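Local coordinates for glycoside hydrolase family protein (Novosphingobium sp. PP1Y, PDB 6Q2F) that probably hydrolyses alpha-L-rhamnosidic bonds, releasing rhamnose from glycosides, at residues Leu75-Met78 and Lys79-Gly82; Glu705-Ala708 and Glu709-Pro713; Trp714-Tyr717 and Ile718-Ser722; Gly1068-His1072 and Ala1073-Leu1077; Asn1096-Val1099 and Asn1100-Ile1103. All blocks are in the same frame, centred on the assembly; numbering follows the deposited sequence.

Contact 1: residues Leu75-Met78 and Lys79-Gly82; sequences LEWM and KRVG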
# COMPACT_ATOMS: atom_id res chain seq x y z
N LEU A 75 -16.90 -22.51 -1.91
CA LEU A 75 -17.87 -21.43 -1.80
C LEU A 75 -18.98 -21.78 -0.81
O LEU A 75 -19.52 -20.89 -0.15
CB LEU A 75 -18.44 -21.08 -3.17
CG LEU A 75 -17.64 -20.03 -3.96
CD1 LEU A 75 -16.20 -20.46 -4.21
CD2 LEU A 75 -18.34 -19.69 -5.27
N GLU A 76 -19.29 -23.07 -0.66
CA GLU A 76 -20.23 -23.47 0.38
C GLU A 76 -19.62 -23.26 1.77
O GLU A 76 -20.34 -22.90 2.71
CB GLU A 76 -20.66 -24.92 0.20
CG GLU A 76 -21.58 -25.16 -1.01
CD GLU A 76 -21.79 -26.63 -1.29
OE1 GLU A 76 -22.82 -26.97 -1.91
OE2 GLU A 76 -20.94 -27.44 -0.88
N TRP A 77 -18.31 -23.50 1.93
CA TRP A 77 -17.66 -23.19 3.20
C TRP A 77 -17.76 -21.70 3.53
O TRP A 77 -18.08 -21.33 4.66
CB TRP A 77 -16.20 -23.63 3.18
CG TRP A 77 -15.46 -23.12 4.39
CD1 TRP A 77 -15.59 -23.56 5.68
CD2 TRP A 77 -14.51 -22.04 4.44
NE1 TRP A 77 -14.78 -22.83 6.52
CE2 TRP A 77 -14.11 -21.89 5.79
CE3 TRP A 77 -13.97 -21.19 3.49
CZ2 TRP A 77 -13.18 -20.93 6.19
CZ3 TRP A 77 -13.05 -20.23 3.89
CH2 TRP A 77 -12.66 -20.11 5.22
N MSE A 78 -17.54 -20.85 2.54
CA MSE A 78 -17.56 -19.40 2.71
C MSE A 78 -18.93 -18.93 3.17
O MSE A 78 -19.03 -18.03 3.99
CB MSE A 78 -17.18 -18.69 1.42
CG MSE A 78 -15.72 -18.81 1.04
SE MSE A 78 -15.36 -18.01 -0.75
CE MSE A 78 -13.55 -18.67 -1.03
N LYS A 79 -19.98 -19.53 2.61
CA LYS A 79 -21.32 -19.23 3.10
C LYS A 79 -21.49 -19.65 4.55
O LYS A 79 -21.97 -18.85 5.36
CB LYS A 79 -22.39 -19.88 2.22
CG LYS A 79 -22.51 -19.24 0.87
CD LYS A 79 -22.74 -17.73 1.01
CE LYS A 79 -24.10 -17.43 1.59
NZ LYS A 79 -24.38 -15.98 1.40
N ARG A 80 -21.09 -20.89 4.89
CA ARG A 80 -21.25 -21.35 6.28
C ARG A 80 -20.61 -20.39 7.26
O ARG A 80 -21.15 -20.11 8.34
CB ARG A 80 -20.63 -22.75 6.48
CG ARG A 80 -21.45 -23.92 5.97
CD ARG A 80 -21.00 -25.25 6.63
NE ARG A 80 -19.64 -25.67 6.31
CZ ARG A 80 -19.25 -26.06 5.10
NH1 ARG A 80 -20.12 -26.05 4.08
NH2 ARG A 80 -17.99 -26.45 4.89
N VAL A 81 -19.45 -19.85 6.88
CA VAL A 81 -18.60 -19.08 7.77
C VAL A 81 -18.89 -17.57 7.69
O VAL A 81 -18.28 -16.79 8.42
CB VAL A 81 -17.11 -19.31 7.46
CG1 VAL A 81 -16.73 -20.76 7.73
CG2 VAL A 81 -16.80 -18.93 6.02
N GLY A 82 -19.82 -17.16 6.83
CA GLY A 82 -20.26 -15.78 6.74
C GLY A 82 -19.42 -14.85 5.88
O GLY A 82 -19.46 -13.64 6.10
O HOH W 1 -19.90 -28.14 1.60
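Val81 turns both its methyls to one face of the Trp77 indole, one helical turn earlier. CG2 stands almost on the normal of the six-membered ring, 4.0 Å from its centroid, in a CH-pi contact, whereas CG1 lies nearer the rim, 3.5 Å from CE2 of Trp77. The indole meets these methyls because CG of Trp77 is anti to the backbone N (chi1 171°), beside its own carbonyl carbon. Its rim takes a second neighbour: Arg80 NH2 comes up in the ring plane, 3.8 Å from Trp77 CD1, with guanidinium and indole planes 67° apart, while the flat of the guanidinium passes over Trp77 CA. Helix 68-81, which carries all of this, is the crossover between parallel strands 56-62 and 85-91, part of a closed ring of eight parallel strands of the TIM-barrel kind; Leu75 and Met78 (a selenomethionine) face those strands. A polar link runs along the outer side: water 1 donates a hydrogen bond to Glu76 OE2 at 2.8 Å and accepts from Arg80 NH1 at 3.3 Å, joining opposite charges that do not touch. Arg80 NH2 forms a salt bridge with Glu709, and the buried Trp77 NE1 donates to Ala708 O. With an alanine in place of the tryptophan, the Val81 methyls would probably face a gap and Ala708 O would lose its indole donor. Backbone bonds from Lys79, Arg80 and Val81 to the carbonyls four residues back complete the last turns, and Gly82, at positive phi (85°), ends them in a Schellman motif.

Contact 2: residues Glu705-Ala708 and Glu709-Pro713; sequences ESWA and EMARP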
# COMPACT_ATOMS: atom_id res chain seq x y z
N GLU A 705 -8.37 -25.24 6.72
CA GLU A 705 -7.86 -24.76 8.00
C GLU A 705 -8.41 -25.62 9.13
O GLU A 705 -9.55 -26.09 9.07
CB GLU A 705 -8.22 -23.28 8.19
CG GLU A 705 -7.70 -22.59 9.48
CD GLU A 705 -6.19 -22.67 9.66
OE1 GLU A 705 -5.68 -23.74 10.06
OE2 GLU A 705 -5.50 -21.65 9.44
N SER A 706 -7.59 -25.85 10.16
CA SER A 706 -8.00 -26.77 11.23
C SER A 706 -9.25 -26.27 11.94
O SER A 706 -10.16 -27.05 12.25
CB SER A 706 -6.85 -26.97 12.23
OG SER A 706 -6.24 -25.74 12.56
N TRP A 707 -9.34 -24.96 12.19
CA TRP A 707 -10.50 -24.38 12.84
C TRP A 707 -11.52 -23.83 11.84
O TRP A 707 -12.38 -23.02 12.22
CB TRP A 707 -10.06 -23.28 13.82
CG TRP A 707 -9.07 -22.31 13.23
CD1 TRP A 707 -7.71 -22.47 13.15
CD2 TRP A 707 -9.35 -21.01 12.68
NE1 TRP A 707 -7.13 -21.37 12.56
CE2 TRP A 707 -8.12 -20.46 12.27
CE3 TRP A 707 -10.52 -20.27 12.50
CZ2 TRP A 707 -8.02 -19.18 11.68
CZ3 TRP A 707 -10.42 -19.01 11.92
CH2 TRP A 707 -9.18 -18.48 11.52
N ALA A 708 -11.45 -24.27 10.58
CA ALA A 708 -12.26 -23.66 9.53
C ALA A 708 -13.75 -23.80 9.81
O ALA A 708 -14.52 -22.87 9.55
CB ALA A 708 -11.92 -24.29 8.18
N GLU A 709 -14.19 -24.95 10.33
CA GLU A 709 -15.61 -25.07 10.59
C GLU A 709 -16.03 -24.36 11.87
O GLU A 709 -17.21 -24.41 12.23
CB GLU A 709 -16.02 -26.54 10.63
CG GLU A 709 -15.82 -27.24 9.29
CD GLU A 709 -16.56 -26.55 8.15
OE1 GLU A 709 -16.07 -26.62 6.99
OE2 GLU A 709 -17.62 -25.93 8.40
N MSE A 710 -15.11 -23.68 12.54
CA MSE A 710 -15.50 -22.85 13.67
C MSE A 710 -15.11 -21.39 13.48
O MSE A 710 -14.93 -20.67 14.45
CB MSE A 710 -14.89 -23.41 14.96
CG MSE A 710 -15.62 -24.67 15.46
SE MSE A 710 -14.76 -25.52 17.01
CE MSE A 710 -14.47 -23.89 18.09
N ALA A 711 -14.98 -20.94 12.22
CA ALA A 711 -14.55 -19.57 11.95
C ALA A 711 -15.69 -18.57 11.88
O ALA A 711 -15.43 -17.37 11.80
CB ALA A 711 -13.76 -19.52 10.64
N ARG A 712 -16.94 -19.03 11.89
CA ARG A 712 -18.07 -18.11 11.75
C ARG A 712 -18.08 -17.01 12.81
O ARG A 712 -18.30 -15.84 12.44
CB ARG A 712 -19.39 -18.90 11.75
CG ARG A 712 -20.68 -18.07 11.72
CD ARG A 712 -20.80 -17.32 10.42
NE ARG A 712 -22.06 -16.58 10.29
CZ ARG A 712 -23.00 -16.84 9.38
NH1 ARG A 712 -22.82 -17.81 8.49
NH2 ARG A 712 -24.09 -16.09 9.35
N PRO A 713 -17.86 -17.28 14.11
CA PRO A 713 -17.84 -16.18 15.08
C PRO A 713 -16.76 -15.15 14.79
O PRO A 713 -17.00 -13.96 14.96
CB PRO A 713 -17.60 -16.88 16.43
CG PRO A 713 -18.13 -18.27 16.21
CD PRO A 713 -17.72 -18.59 14.78
O HOH W 2 -12.84 -27.05 11.60
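Trp707 O receives the N-H of Met710 at 2.8 Å, the donor standing 53° above the carbonyl plane and not on a lone pair. One residue on, Ala711 N repeats the i to i+3 pattern toward Ala708 O, but weakly, so the chain winds tightly in a short 3-10-like passage. Just upstream, a type I turn from Glu705 to Ala708 is closed by Ala708 N on Glu705 O, and the Glu705 side chain folds back so that OE1, with its anti lone pair, accepts Ser706 N at 2.8 Å. Water 2 spans the junction, donating to Ser706 O and accepting from Glu709 N. The side-chain contact belongs to Trp707: with chi1 at 48°, its indole is held over the turn, and CZ3 meets the Ala711 methyl (CB) obliquely at 3.6 Å, while Glu705 CG lies over one ring face. The indole N-H is taken by Phe655 O, which helps to set the rotation of the ring. From here the chain enters helix 712-726, and the Trp707 and Met710 (selenomethionine) side chains lie against strands 1057-1062 and 1086-1095 of the C-terminal beta domain.

Contact 3: residues Trp714-Tyr717 and Ile718-Ser722; sequences WVDY and IARSS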
# COMPACT_ATOMS: atom_id res chain seq x y z
N TRP A 714 -15.58 -15.59 14.34
CA TRP A 714 -14.52 -14.67 13.93
C TRP A 714 -14.97 -13.80 12.76
O TRP A 714 -14.83 -12.58 12.79
CB TRP A 714 -13.26 -15.49 13.59
CG TRP A 714 -12.11 -14.80 12.83
CD1 TRP A 714 -11.57 -15.20 11.64
CD2 TRP A 714 -11.38 -13.61 13.22
NE1 TRP A 714 -10.55 -14.36 11.27
CE2 TRP A 714 -10.40 -13.39 12.22
CE3 TRP A 714 -11.44 -12.74 14.31
CZ2 TRP A 714 -9.51 -12.31 12.27
CZ3 TRP A 714 -10.54 -11.66 14.36
CH2 TRP A 714 -9.60 -11.46 13.35
N VAL A 715 -15.55 -14.42 11.72
CA VAL A 715 -16.01 -13.63 10.58
C VAL A 715 -17.15 -12.70 11.01
O VAL A 715 -17.24 -11.56 10.54
CB VAL A 715 -16.42 -14.57 9.43
CG1 VAL A 715 -16.95 -13.78 8.24
CG2 VAL A 715 -15.22 -15.44 9.00
N ASP A 716 -18.01 -13.16 11.93
CA ASP A 716 -19.08 -12.30 12.44
C ASP A 716 -18.50 -11.09 13.16
O ASP A 716 -19.05 -9.99 13.09
CB ASP A 716 -19.98 -13.08 13.40
CG ASP A 716 -21.00 -13.95 12.70
OD1 ASP A 716 -21.34 -13.70 11.53
OD2 ASP A 716 -21.51 -14.88 13.36
N TYR A 717 -17.40 -11.28 13.89
CA TYR A 717 -16.74 -10.17 14.55
C TYR A 717 -16.28 -9.15 13.53
O TYR A 717 -16.46 -7.93 13.72
CB TYR A 717 -15.57 -10.70 15.37
CG TYR A 717 -14.65 -9.65 15.92
CD1 TYR A 717 -13.57 -9.16 15.16
CD2 TYR A 717 -14.85 -9.14 17.19
CE1 TYR A 717 -12.72 -8.21 15.69
CE2 TYR A 717 -14.00 -8.19 17.72
CZ TYR A 717 -12.95 -7.73 16.96
OH TYR A 717 -12.12 -6.80 17.52
N ILE A 718 -15.70 -9.62 12.43
CA ILE A 718 -15.26 -8.72 11.37
C ILE A 718 -16.46 -8.08 10.68
O ILE A 718 -16.45 -6.87 10.40
CB ILE A 718 -14.39 -9.49 10.37
CG1 ILE A 718 -13.11 -10.00 11.06
CG2 ILE A 718 -14.08 -8.60 9.13
CD1 ILE A 718 -12.32 -11.06 10.24
N ALA A 719 -17.51 -8.86 10.42
CA ALA A 719 -18.69 -8.31 9.76
C ALA A 719 -19.41 -7.29 10.64
O ALA A 719 -19.92 -6.29 10.14
CB ALA A 719 -19.65 -9.44 9.37
N ARG A 720 -19.48 -7.54 11.95
CA ARG A 720 -20.16 -6.59 12.82
C ARG A 720 -19.37 -5.31 12.95
O ARG A 720 -19.94 -4.21 12.98
CB ARG A 720 -20.40 -7.19 14.21
CG ARG A 720 -21.39 -8.31 14.20
CD ARG A 720 -21.80 -8.72 15.60
NE ARG A 720 -22.82 -9.75 15.55
CZ ARG A 720 -22.61 -10.99 15.95
NH1 ARG A 720 -21.43 -11.34 16.44
NH2 ARG A 720 -23.58 -11.89 15.86
N SER A 721 -18.06 -5.42 13.07
CA SER A 721 -17.22 -4.24 13.16
C SER A 721 -17.31 -3.43 11.87
O SER A 721 -17.43 -2.20 11.91
CB SER A 721 -15.78 -4.66 13.44
OG SER A 721 -15.70 -5.28 14.71
N SER A 722 -17.26 -4.12 10.73
CA SER A 722 -17.35 -3.45 9.44
C SER A 722 -18.67 -2.72 9.29
O SER A 722 -18.71 -1.60 8.78
CB SER A 722 -17.19 -4.47 8.30
OG SER A 722 -15.97 -5.20 8.41
O HOH W 3 -21.54 -14.38 16.76
O HOH W 4 -13.49 -4.64 16.50
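Two first torsions, Trp714 with CG opposite its backbone N (chi1 166°) and Ile718 with CG1 opposite its carbonyl carbon (chi1 -63°), set the indole and the isoleucine branch on one side of alpha-helix 712-726. Continued in extended form, that branch puts Ile718 CD1 over one face of the Trp714 ring, 3.9 Å from the centroid of the six-membered ring: a CH-pi contact between residues one turn apart. The same spacing serves Asp716 and Arg720. Here the guanidinium lays a face on the Asp716 CB, with NH1 3.8 Å from it, but the carboxylate stands well out of the guanidinium plane, and the two charges feel each other only at a distance. Water 3 accepts from Arg720 NH1 at 3.1 Å and reaches Asp716 OD2 weakly; the firmer partners of the guanidinium are carbonyls of Phe46, Lys47 and Pro933, and Asp716 OD1 is salt-bridged to Arg712. Tyr717 O is gripped twice, by Ser721 N at 3.0 Å and by Ser721 OG at 2.9 Å, from opposite faces of the carbonyl plane. That hydroxyl also sits over the centre of the Tyr717 ring and accepts from water 4, while the phenol OH bonds to Asp665. One residue on, the grip recurs: Ser722 OG donates to Ile718 O at 2.6 Å, 38° out of the carbonyl plane.

Contact 4: residues Gly1068-His1072 and Ala1073-Leu1077; sequences GTAWH and APYRL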
# COMPACT_ATOMS: atom_id res chain seq x y z
N GLY A 1068 -22.45 -19.63 22.35
CA GLY A 1068 -21.45 -18.82 21.70
C GLY A 1068 -20.13 -19.57 21.62
O GLY A 1068 -20.01 -20.72 22.05
N THR A 1069 -19.15 -18.91 21.02
CA THR A 1069 -17.80 -19.45 21.02
C THR A 1069 -16.80 -18.37 21.40
O THR A 1069 -16.88 -17.24 20.92
CB THR A 1069 -17.45 -20.15 19.68
OG1 THR A 1069 -16.33 -19.55 19.04
CG2 THR A 1069 -18.66 -20.25 18.79
N ALA A 1070 -15.91 -18.73 22.32
CA ALA A 1070 -14.90 -17.83 22.85
C ALA A 1070 -13.62 -18.07 22.07
O ALA A 1070 -13.10 -19.20 22.04
CB ALA A 1070 -14.70 -18.08 24.35
N TRP A 1071 -13.12 -17.02 21.40
CA TRP A 1071 -11.94 -17.17 20.57
C TRP A 1071 -10.80 -16.22 20.93
O TRP A 1071 -9.78 -16.22 20.24
CB TRP A 1071 -12.30 -16.99 19.08
CG TRP A 1071 -13.10 -15.75 18.76
CD1 TRP A 1071 -14.45 -15.63 18.73
CD2 TRP A 1071 -12.58 -14.46 18.42
NE1 TRP A 1071 -14.81 -14.34 18.41
CE2 TRP A 1071 -13.68 -13.61 18.19
CE3 TRP A 1071 -11.29 -13.94 18.27
CZ2 TRP A 1071 -13.53 -12.26 17.83
CZ3 TRP A 1071 -11.14 -12.60 17.91
CH2 TRP A 1071 -12.26 -11.78 17.70
N HIS A 1072 -10.93 -15.45 22.01
CA HIS A 1072 -9.81 -14.65 22.50
C HIS A 1072 -10.03 -14.39 23.98
O HIS A 1072 -11.14 -14.54 24.49
CB HIS A 1072 -9.66 -13.34 21.70
CG HIS A 1072 -10.73 -12.33 21.96
ND1 HIS A 1072 -10.80 -11.60 23.13
CD2 HIS A 1072 -11.78 -11.93 21.21
CE1 HIS A 1072 -11.85 -10.79 23.09
NE2 HIS A 1072 -12.46 -10.97 21.93
N ALA A 1073 -8.97 -13.99 24.66
CA ALA A 1073 -9.02 -13.80 26.10
C ALA A 1073 -9.63 -12.43 26.43
O ALA A 1073 -9.37 -11.47 25.73
CB ALA A 1073 -7.63 -13.94 26.72
N PRO A 1074 -10.45 -12.37 27.49
CA PRO A 1074 -10.83 -13.52 28.32
C PRO A 1074 -11.90 -14.40 27.68
O PRO A 1074 -12.92 -13.92 27.17
CB PRO A 1074 -11.35 -12.88 29.62
CG PRO A 1074 -11.78 -11.51 29.24
CD PRO A 1074 -11.02 -11.10 27.99
N TYR A 1075 -11.65 -15.72 27.73
CA TYR A 1075 -12.54 -16.72 27.16
C TYR A 1075 -13.72 -16.90 28.10
O TYR A 1075 -13.73 -17.79 28.95
CB TYR A 1075 -11.80 -18.03 26.95
CG TYR A 1075 -10.77 -17.98 25.86
CD1 TYR A 1075 -9.46 -17.58 26.12
CD2 TYR A 1075 -11.11 -18.31 24.56
CE1 TYR A 1075 -8.50 -17.55 25.10
CE2 TYR A 1075 -10.17 -18.28 23.54
CZ TYR A 1075 -8.88 -17.91 23.81
OH TYR A 1075 -7.97 -17.88 22.77
N ARG A 1076 -14.73 -16.06 27.94
CA ARG A 1076 -15.82 -16.03 28.90
C ARG A 1076 -17.13 -15.91 28.13
O ARG A 1076 -17.22 -15.11 27.20
CB ARG A 1076 -15.61 -14.87 29.88
CG ARG A 1076 -16.80 -14.44 30.68
CD ARG A 1076 -16.47 -13.16 31.42
NE ARG A 1076 -15.44 -13.39 32.42
CZ ARG A 1076 -15.54 -13.04 33.70
NH1 ARG A 1076 -16.63 -12.41 34.15
NH2 ARG A 1076 -14.55 -13.30 34.54
N LEU A 1077 -18.12 -16.70 28.52
CA LEU A 1077 -19.42 -16.69 27.86
C LEU A 1077 -20.53 -16.61 28.90
O LEU A 1077 -20.43 -17.19 29.99
CB LEU A 1077 -19.61 -17.95 27.01
CG LEU A 1077 -18.64 -18.09 25.84
CD1 LEU A 1077 -18.88 -19.39 25.13
CD2 LEU A 1077 -18.85 -16.91 24.88
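The Tyr1075 ring is the tight part of this turn. The carbonyl carbon of His1072 stands 3.6 Å above the ring plane, over its centre, and Ala1070 O meets the rim in the ring plane, 3.3 Å from Tyr1075 CD2. The Ala1070 methyl adds a side contact, with CB 3.6 Å from that CD2, and the phenol OH is held by Asp1056 O. Were a leucine to replace Tyr1075, the His1072 peptide would probably lose its flat support and Asp1056 O its hydroxyl partner. Away from Tyr1075, the centre of an inverse gamma turn, packing is looser: Leu1077 reaches Gly1068 mainly through CD1, 3.5 Å from the glycine O, and Ala1070 CB through CG at 4.2 Å; at the tip Ala1073 and Pro1074, joined by a cis peptide, are exposed. The two arms run nearly antiparallel but do not pair; strand 1065-1070 edges the six-stranded sheet and strand 1076-1078 the four-stranded one, so the turn passes between the two layers of what resembles a galactose-binding beta sandwich. Near the tip a polar bond probably steadies the bend: His1072 ND1 donates to Ala1073 O at 3.0 Å, with the acceptor in the imidazole plane but the donor 64° above the carbonyl plane. Since NE2 is hydrogen-bonded to the Glu934 carboxylate, both ring nitrogens are engaged, and the nearby negative charge would probably favour a protonated imidazole.

Contact 5: residues Asn1096-Val1099 and Asn1100-Ile1103; sequences NTWV and NRLI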
# COMPACT_ATOMS: atom_id res chain seq x y z
N ASN A 1096 -7.76 -25.96 17.58
CA ASN A 1096 -6.43 -25.35 17.59
C ASN A 1096 -5.96 -25.19 16.14
O ASN A 1096 -6.74 -25.38 15.20
CB ASN A 1096 -5.46 -26.18 18.42
CG ASN A 1096 -5.30 -27.59 17.89
OD1 ASN A 1096 -6.11 -28.05 17.09
ND2 ASN A 1096 -4.25 -28.28 18.34
N THR A 1097 -4.69 -24.85 15.96
CA THR A 1097 -4.10 -24.70 14.64
C THR A 1097 -3.49 -26.03 14.16
O THR A 1097 -3.37 -27.00 14.92
CB THR A 1097 -3.00 -23.64 14.63
OG1 THR A 1097 -1.92 -24.07 15.47
CG2 THR A 1097 -3.53 -22.27 15.11
N TRP A 1098 -3.10 -26.06 12.89
CA TRP A 1098 -2.41 -27.21 12.32
C TRP A 1098 -0.98 -27.37 12.80
O TRP A 1098 -0.34 -28.36 12.43
CB TRP A 1098 -2.37 -27.13 10.79
CG TRP A 1098 -3.58 -27.66 10.14
CD1 TRP A 1098 -4.55 -26.95 9.46
CD2 TRP A 1098 -3.98 -29.03 10.09
NE1 TRP A 1098 -5.52 -27.81 8.99
CE2 TRP A 1098 -5.19 -29.09 9.35
CE3 TRP A 1098 -3.43 -30.23 10.58
CZ2 TRP A 1098 -5.87 -30.30 9.11
CZ3 TRP A 1098 -4.10 -31.43 10.33
CH2 TRP A 1098 -5.30 -31.45 9.61
N VAL A 1099 -0.46 -26.42 13.59
CA VAL A 1099 0.97 -26.38 13.86
C VAL A 1099 1.45 -27.69 14.49
O VAL A 1099 2.48 -28.25 14.10
CB VAL A 1099 1.30 -25.17 14.75
CG1 VAL A 1099 2.73 -25.24 15.28
CG2 VAL A 1099 1.08 -23.88 13.99
N ASN A 1100 0.71 -28.18 15.49
CA ASN A 1100 1.20 -29.28 16.30
C ASN A 1100 1.20 -30.59 15.51
O ASN A 1100 2.14 -31.38 15.62
CB ASN A 1100 0.36 -29.42 17.57
CG ASN A 1100 0.64 -28.32 18.60
OD1 ASN A 1100 1.48 -27.45 18.39
ND2 ASN A 1100 -0.08 -28.36 19.72
N ARG A 1101 0.16 -30.83 14.71
CA ARG A 1101 0.14 -32.03 13.87
C ARG A 1101 1.18 -31.96 12.76
O ARG A 1101 1.66 -33.00 12.30
CB ARG A 1101 -1.25 -32.21 13.25
CG ARG A 1101 -1.44 -33.55 12.56
CD ARG A 1101 -1.23 -34.70 13.58
NE ARG A 1101 0.08 -35.34 13.45
CZ ARG A 1101 0.46 -36.43 14.11
NH1 ARG A 1101 -0.38 -37.01 14.96
NH2 ARG A 1101 1.66 -36.94 13.93
N LEU A 1102 1.52 -30.75 12.32
CA LEU A 1102 2.62 -30.59 11.38
C LEU A 1102 3.94 -30.95 12.04
O LEU A 1102 4.74 -31.70 11.48
CB LEU A 1102 2.66 -29.15 10.85
CG LEU A 1102 1.59 -28.69 9.86
CD1 LEU A 1102 1.62 -27.18 9.72
CD2 LEU A 1102 1.84 -29.35 8.50
N ILE A 1103 4.18 -30.42 13.24
CA ILE A 1103 5.37 -30.81 13.98
C ILE A 1103 5.35 -32.31 14.25
O ILE A 1103 6.36 -33.00 14.06
CB ILE A 1103 5.48 -29.99 15.27
CG1 ILE A 1103 5.64 -28.52 14.91
CG2 ILE A 1103 6.62 -30.53 16.13
CD1 ILE A 1103 5.43 -27.58 16.08
O HOH W 5 -1.66 -26.88 17.14
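Trp1098 O and Val1099 O begin the helical bonding, accepting Leu1102 N at 3.0 Å and Ile1103 N at 2.9 Å. The N-H groups of the first turn, which have no such carbonyl behind them, find other acceptors. Val1099 N turns back to Thr1097 OG1 in a weak bond of 3.3 Å; Asn1100 N gives to water 5 at 3.2 Å, and that water donates to Thr1097 O at 2.8 Å; Arg1101 N is bonded to Ser1026 OG. Side-chain polar groups are met too: Asn1096 joins Phe1025 O through ND2 and Gly1027 N through OD1, Asn1100 OD1 pairs with Arg1128 N, and Trp1098 NE1 with Gln704 O, while Arg1101 bends away to a salt bridge with Asp1105. Apolar contacts run along the same turns, with Trp1098 CB 4.1 Å from Leu1102 CD1. Val1099 and Ile1103 run side by side, with CG1 of the valine, anti to its backbone N (chi1 169°), 3.7 Å from the isoleucine CD1. At the rim of the Trp1098 indole, near its plane, Arg1101 CB approaches CE3 to 4.0 Å. The threonine bond, an ST turn, is a side-chain cap at the start of helix 1099-1105, which follows strand 1086-1095 of the galactose-binding-like beta domain.

How the contacts relate
All five contacts are local: each closes only a turn, and they follow one another along the chain in series without nesting or crossing. Contact 1 ends a helix of the eight-stranded barrel. More than 600 residues later, contact 2 touches it and leads straight into contact 3, on helix 712-726, whose Val715 packs on the end of the barrel helix. Contacts 4 and 5 lie in the C-terminal beta domain, about 9 Å apart at their nearest atoms. Trp1071 of contact 4 meets Trp714 and Tyr717 of contact 3 edge-to-face, while Ser706 OG of contact 2 bonds to Asn1096 O of contact 5. Contacts 2 and 3 thus join the barrel to the C-terminal beta domain.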